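Local coordinates for choline/ethanolamine kinase family protein (PDB 3DXQ), which belongs to the choline/ethanolamine kinase family and probably transfers phosphate to a small alcohol such as ethanolamine, at residues A[114-118]-A[226-230]; A[176-182]-A[207-212]. All coordinates share one frame; numbering follows the deposited sequence.

Contact 1. Residues A[114-118]-A[226-230]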
loop_
_atom_site.group_PDB
_atom_site.type_symbol
_atom_site.label_atom_id
_atom_site.label_comp_id
_atom_site.label_asym_id
_atom_site.label_seq_id
_atom_site.Cartn_x
_atom_site.Cartn_y
_atom_site.Cartn_z
ATOM N N PHE A 114 -9.924 -1.740 -6.542
ATOM C CA PHE A 114 -10.273 -1.887 -5.140
ATOM C C PHE A 114 -11.685 -2.452 -5.007
ATOM O O PHE A 114 -11.958 -3.325 -4.180
ATOM C CB PHE A 114 -10.214 -0.548 -4.399
ATOM C CG PHE A 114 -8.825 -0.051 -4.125
ATOM C CD1 PHE A 114 -7.807 -0.918 -3.748
ATOM C CD2 PHE A 114 -8.553 1.300 -4.163
ATOM C CE1 PHE A 114 -6.531 -0.425 -3.471
ATOM C CE2 PHE A 114 -7.284 1.790 -3.872
ATOM C CZ PHE A 114 -6.280 0.927 -3.522
ATOM N N ARG A 115 -12.591 -1.942 -5.827
ATOM C CA ARG A 115 -13.983 -2.345 -5.736
ATOM C C ARG A 115 -14.132 -3.833 -5.942
ATOM O O ARG A 115 -14.887 -4.496 -5.243
ATOM C CB ARG A 115 -14.805 -1.608 -6.781
ATOM C CG ARG A 115 -16.308 -1.806 -6.681
ATOM C CD ARG A 115 -16.952 -0.816 -7.599
ATOM N NE ARG A 115 -18.377 -1.001 -7.781
ATOM C CZ ARG A 115 -19.109 -0.284 -8.625
ATOM N NH1 ARG A 115 -18.557 0.680 -9.352
ATOM N NH2 ARG A 115 -20.399 -0.524 -8.750
ATOM N N LYS A 116 -13.405 -4.340 -6.931
ATOM C CA LYS A 116 -13.404 -5.749 -7.241
ATOM C C LYS A 116 -12.817 -6.525 -6.077
ATOM O O LYS A 116 -13.363 -7.576 -5.692
ATOM C CB LYS A 116 -12.607 -6.014 -8.511
ATOM C CG LYS A 116 -12.894 -7.381 -9.129
ATOM C CD LYS A 116 -12.343 -7.435 -10.563
ATOM C CE LYS A 116 -12.385 -8.813 -11.168
ATOM N NZ LYS A 116 -11.513 -8.810 -12.357
ATOM N N LEU A 117 -11.734 -5.985 -5.517
ATOM C CA LEU A 117 -11.036 -6.623 -4.400
ATOM C C LEU A 117 -11.905 -6.727 -3.188
ATOM O O LEU A 117 -12.136 -7.818 -2.691
ATOM C CB LEU A 117 -9.756 -5.861 -4.033
ATOM C CG LEU A 117 -9.004 -6.323 -2.776
ATOM C CD1 LEU A 117 -8.552 -7.777 -2.949
ATOM C CD2 LEU A 117 -7.825 -5.394 -2.421
ATOM N N HIS A 118 -12.366 -5.584 -2.698
ATOM C CA HIS A 118 -13.161 -5.535 -1.464
ATOM C C HIS A 118 -14.473 -6.274 -1.618
ATOM O O HIS A 118 -14.952 -6.910 -0.702
ATOM C CB HIS A 118 -13.414 -4.098 -1.049
ATOM C CG HIS A 118 -12.166 -3.317 -0.788
ATOM N ND1 HIS A 118 -12.123 -1.945 -0.841
ATOM C CD2 HIS A 118 -10.909 -3.721 -0.494
ATOM C CE1 HIS A 118 -10.895 -1.534 -0.581
ATOM N NE2 HIS A 118 -10.138 -2.592 -0.359
ATOM N N LEU A 226 -11.571 8.738 -8.001
ATOM C CA LEU A 226 -11.279 7.465 -7.307
ATOM C C LEU A 226 -12.499 6.961 -6.542
ATOM O O LEU A 226 -12.907 5.819 -6.682
ATOM C CB LEU A 226 -10.125 7.672 -6.313
ATOM C CG LEU A 226 -9.731 6.539 -5.356
ATOM C CD1 LEU A 226 -9.106 5.309 -6.112
ATOM C CD2 LEU A 226 -8.798 7.047 -4.260
HETATM N N MSE A 227 -13.076 7.828 -5.722
HETATM C CA MSE A 227 -14.203 7.444 -4.885
HETATM C C MSE A 227 -15.450 7.155 -5.705
HETATM O O MSE A 227 -16.174 6.181 -5.445
HETATM C CB MSE A 227 -14.470 8.522 -3.822
HETATM C CG MSE A 227 -13.352 8.584 -2.793
HETATM SE SE MSE A 227 -13.586 9.899 -1.368
HETATM C CE MSE A 227 -13.811 11.550 -2.573
ATOM N N ARG A 228 -15.698 7.983 -6.707
ATOM C CA ARG A 228 -16.858 7.785 -7.545
ATOM C C ARG A 228 -16.776 6.434 -8.228
ATOM O O ARG A 228 -17.771 5.737 -8.293
ATOM C CB ARG A 228 -16.994 8.919 -8.564
ATOM C CG ARG A 228 -18.163 8.769 -9.544
ATOM C CD ARG A 228 -18.243 9.960 -10.502
ATOM N NE ARG A 228 -18.706 11.172 -9.816
ATOM C CZ ARG A 228 -19.987 11.472 -9.574
ATOM N NH1 ARG A 228 -20.974 10.654 -9.954
ATOM N NH2 ARG A 228 -20.283 12.599 -8.937
ATOM N N ALA A 229 -15.600 6.066 -8.732
ATOM C CA ALA A 229 -15.429 4.779 -9.413
ATOM C C ALA A 229 -15.538 3.655 -8.419
ATOM O O ALA A 229 -16.046 2.592 -8.743
ATOM C CB ALA A 229 -14.086 4.709 -10.152
ATOM N N TYR A 230 -15.047 3.897 -7.206
ATOM C CA TYR A 230 -15.079 2.880 -6.148
ATOM C C TYR A 230 -16.478 2.575 -5.619
ATOM O O TYR A 230 -16.836 1.407 -5.483
ATOM C CB TYR A 230 -14.181 3.288 -4.972
ATOM C CG TYR A 230 -14.193 2.292 -3.856
ATOM C CD1 TYR A 230 -13.499 1.087 -3.964
ATOM C CD2 TYR A 230 -14.938 2.518 -2.706
ATOM C CE1 TYR A 230 -13.546 0.132 -2.946
ATOM C CE2 TYR A 230 -14.966 1.580 -1.668
ATOM C CZ TYR A 230 -14.271 0.407 -1.789
ATOM O OH TYR A 230 -14.321 -0.501 -0.762
#
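The rings of His-118 and Tyr-230 meet rim to rim, their planes at 76° and their centroids 5.4 Å apart, with neither lying over the other. One face of the imidazole carries the carbonyl oxygen of Phe-114, a turn earlier in its own helix, placed toward the rim; the edge is given to the tyrosine, and Tyr-230 OH lies 2.6 Å from His-118 ND1 in a hydrogen bond that either partner could donate. The rim of the tyrosine is used along its CD1 and CE1 side, where the backbone of Phe-114 and Arg-115 approaches near the ring plane. Phe-114 CB comes obliquely to the same side, 3.7 Å from Tyr-230 CD1. The phenyl ring of Phe-114 turns an edge toward Leu-226, Phe-114 CD2 standing 4.5 Å from Leu-226 CD1.

These groups join helix 106-118 to helix 220-231 in the helical lobe of the aminoglycoside phosphotransferase/choline kinase fold, which is related to that of protein kinases. The axes of the two short segments come no closer than 10.5 Å and run at 44°, a separation bridged mainly by the tyrosine. With its CG anti to the backbone N (chi1 179°), Tyr-230 reaches across to the other helix. Beyond the contact, Leu-209 packs on Tyr-230 and Phe-114, while Pro-205 touches Tyr-230 and His-118.

On the exposed flank Arg-115 runs out extended from CG to NE, and its methylene groups pass beside the carbonyl oxygen of Tyr-230, CD nearest. The guanidinium then presents an edge to the last turn of the other segment, where Arg-115 NH1 donates to Ala-229 O at 3.2 Å. This bond is bent, and the acceptor sits somewhat off the guanidinium plane.

Contact 2. Residues A[176-182]-A[207-212]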
loop_
_atom_site.group_PDB
_atom_site.type_symbol
_atom_site.label_atom_id
_atom_site.label_comp_id
_atom_site.label_asym_id
_atom_site.label_seq_id
_atom_site.Cartn_x
_atom_site.Cartn_y
_atom_site.Cartn_z
ATOM N N CYS A 176 -8.177 -6.038 2.380
ATOM C CA CYS A 176 -7.474 -4.877 1.859
ATOM C C CYS A 176 -6.005 -5.107 1.565
ATOM O O CYS A 176 -5.328 -5.853 2.256
ATOM C CB CYS A 176 -7.606 -3.731 2.850
ATOM S SG CYS A 176 -9.306 -3.222 3.102
ATOM N N HIS A 177 -5.514 -4.417 0.541
ATOM C CA HIS A 177 -4.114 -4.496 0.166
ATOM C C HIS A 177 -3.218 -3.858 1.225
ATOM O O HIS A 177 -2.138 -4.369 1.491
ATOM C CB HIS A 177 -3.893 -3.798 -1.160
ATOM C CG HIS A 177 -2.486 -3.864 -1.637
ATOM N ND1 HIS A 177 -1.495 -3.051 -1.126
ATOM C CD2 HIS A 177 -1.897 -4.645 -2.577
ATOM C CE1 HIS A 177 -0.350 -3.335 -1.729
ATOM N NE2 HIS A 177 -0.568 -4.296 -2.615
ATOM N N CYS A 178 -3.653 -2.719 1.772
ATOM C CA CYS A 178 -2.988 -2.043 2.902
ATOM C C CYS A 178 -1.727 -1.228 2.641
ATOM O O CYS A 178 -1.368 -0.399 3.466
ATOM C CB CYS A 178 -2.723 -3.023 4.038
ATOM S SG CYS A 178 -4.239 -3.652 4.743
ATOM N N ASP A 179 -1.037 -1.466 1.534
ATOM C CA ASP A 179 0.101 -0.634 1.168
ATOM C C ASP A 179 0.092 -0.376 -0.332
ATOM O O ASP A 179 1.042 -0.727 -1.027
ATOM C CB ASP A 179 1.425 -1.287 1.594
ATOM C CG ASP A 179 2.632 -0.362 1.399
ATOM O OD1 ASP A 179 2.538 0.848 1.728
ATOM O OD2 ASP A 179 3.669 -0.860 0.918
ATOM N N PRO A 180 -0.990 0.239 -0.837
ATOM C CA PRO A 180 -1.147 0.464 -2.276
ATOM C C PRO A 180 -0.282 1.591 -2.859
ATOM O O PRO A 180 -0.802 2.616 -3.310
ATOM C CB PRO A 180 -2.643 0.774 -2.409
ATOM C CG PRO A 180 -2.980 1.433 -1.111
ATOM C CD PRO A 180 -2.158 0.725 -0.076
ATOM N N LEU A 181 1.031 1.390 -2.851
ATOM C CA LEU A 181 1.948 2.321 -3.492
ATOM C C LEU A 181 1.643 2.359 -4.993
ATOM O O LEU A 181 1.187 1.379 -5.572
ATOM C CB LEU A 181 3.405 1.896 -3.292
ATOM C CG LEU A 181 3.981 1.717 -1.868
ATOM C CD1 LEU A 181 5.251 0.857 -1.940
ATOM C CD2 LEU A 181 4.260 3.046 -1.141
ATOM N N CYS A 182 1.893 3.502 -5.617
ATOM C CA CYS A 182 1.639 3.650 -7.023
ATOM C C CYS A 182 2.298 2.534 -7.824
ATOM O O CYS A 182 1.670 1.972 -8.746
ATOM C CB CYS A 182 2.143 5.000 -7.494
ATOM S SG CYS A 182 1.258 6.369 -6.767
ATOM N N TRP A 207 -9.198 2.509 3.984
ATOM C CA TRP A 207 -7.785 2.712 4.275
ATOM C C TRP A 207 -7.004 2.640 2.967
ATOM O O TRP A 207 -6.071 3.421 2.752
ATOM C CB TRP A 207 -7.236 1.664 5.223
ATOM C CG TRP A 207 -5.770 1.620 5.178
ATOM C CD1 TRP A 207 -5.001 0.893 4.315
ATOM C CD2 TRP A 207 -4.870 2.343 6.017
ATOM N NE1 TRP A 207 -3.667 1.120 4.567
ATOM C CE2 TRP A 207 -3.557 1.996 5.615
ATOM C CE3 TRP A 207 -5.041 3.235 7.074
ATOM C CZ2 TRP A 207 -2.434 2.519 6.219
ATOM C CZ3 TRP A 207 -3.918 3.762 7.683
ATOM C CH2 TRP A 207 -2.626 3.406 7.251
ATOM N N ASP A 208 -7.384 1.691 2.110
ATOM C CA ASP A 208 -6.752 1.515 0.815
ATOM C C ASP A 208 -6.866 2.764 -0.039
ATOM O O ASP A 208 -5.873 3.202 -0.655
ATOM C CB ASP A 208 -7.370 0.313 0.060
ATOM C CG ASP A 208 -6.776 -1.036 0.488
ATOM O OD1 ASP A 208 -5.815 -1.057 1.310
ATOM O OD2 ASP A 208 -7.249 -2.081 -0.030
ATOM N N LEU A 209 -8.074 3.326 -0.083
ATOM C CA LEU A 209 -8.321 4.566 -0.843
ATOM C C LEU A 209 -7.491 5.708 -0.291
ATOM O O LEU A 209 -6.849 6.436 -1.051
ATOM C CB LEU A 209 -9.810 4.946 -0.888
ATOM C CG LEU A 209 -10.617 4.159 -1.942
ATOM C CD1 LEU A 209 -10.661 2.643 -1.674
ATOM C CD2 LEU A 209 -12.040 4.670 -2.086
ATOM N N GLY A 210 -7.466 5.844 1.029
ATOM C CA GLY A 210 -6.694 6.937 1.643
ATOM C C GLY A 210 -5.200 6.791 1.397
ATOM O O GLY A 210 -4.487 7.775 1.140
ATOM N N ASP A 211 -4.730 5.549 1.465
ATOM C CA ASP A 211 -3.310 5.266 1.303
ATOM C C ASP A 211 -2.845 5.580 -0.111
ATOM O O ASP A 211 -1.836 6.259 -0.303
ATOM C CB ASP A 211 -3.027 3.812 1.641
ATOM C CG ASP A 211 -1.537 3.526 1.871
ATOM O OD1 ASP A 211 -0.693 3.755 0.994
ATOM O OD2 ASP A 211 -1.217 2.997 2.938
ATOM N N LEU A 212 -3.585 5.104 -1.099
ATOM C CA LEU A 212 -3.254 5.395 -2.484
ATOM C C LEU A 212 -3.224 6.886 -2.722
ATOM O O LEU A 212 -2.298 7.390 -3.348
ATOM C CB LEU A 212 -4.274 4.750 -3.418
ATOM C CG LEU A 212 -4.168 5.076 -4.895
ATOM C CD1 LEU A 212 -2.699 4.973 -5.338
ATOM C CD2 LEU A 212 -5.082 4.119 -5.706
#
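Asp-208 turns its carboxylate to the backbone of the 176-182 loop and takes two consecutive amides, one on each oxygen. His-177 N donates to OD2 of Asp-208 at 3.0 Å, and Cys-178 N to OD1 of Asp-208 at 2.8 Å. Both are met on the syn side, the second amide 19° out of the carboxylate plane, an arrangement that fixes the rotation of the group. OD2 has a further partner in His-118 NE2, from helix 106-118.

One residue earlier, Trp-207 presents the edge of its indole. Trp-207 NE1 donates to Cys-178 O at 3.0 Å with the oxygen close to the ring plane, yet the donor stands above the carbonyl plane. Cys-178 SG is oblique to the same indole, 5.3 Å from the centroid of the five-membered ring of Trp-207. Pro-180, the centre of an inverse gamma turn, lies slantwise across Asp-211, with Pro-180 CD 3.5 Å from Asp-211 CG, and its CG approaches Leu-212 CB. Within the loop, Asp-179 N donates to His-177 ND1 at 3.1 Å, while Val-195 O holds NE2 of that imidazole.

His-177, Asp-179 and Asn-184 fit the HxDxxxxN catalytic-loop motif of this family, in which the aspartate is probably the catalytic one; an aspartate of the following helix gripping the loop amides is the arrangement also known from helix F of protein kinases.

Overall arrangement
The two contacts show how a kinase-like helical lobe can be tied together around one loop. The centres of contact 1 and contact 2 lie about 11 Å apart. Along the chain they are nested: helix 106-118 comes first, then the 176-182 loop, helix 206-215 and, as the next helix, 220-231. The centre of contact 2 is about 4 Å from that of the chain, the centre of contact 1 about 15 Å. They touch through side chains, notably Phe-114 CD2 against Leu-209 CD1 at 3.5 Å. A probable hydrogen bond between His-118 and Asp-208 continues the polar chain from Tyr-230 to the backbone of the probable catalytic loop.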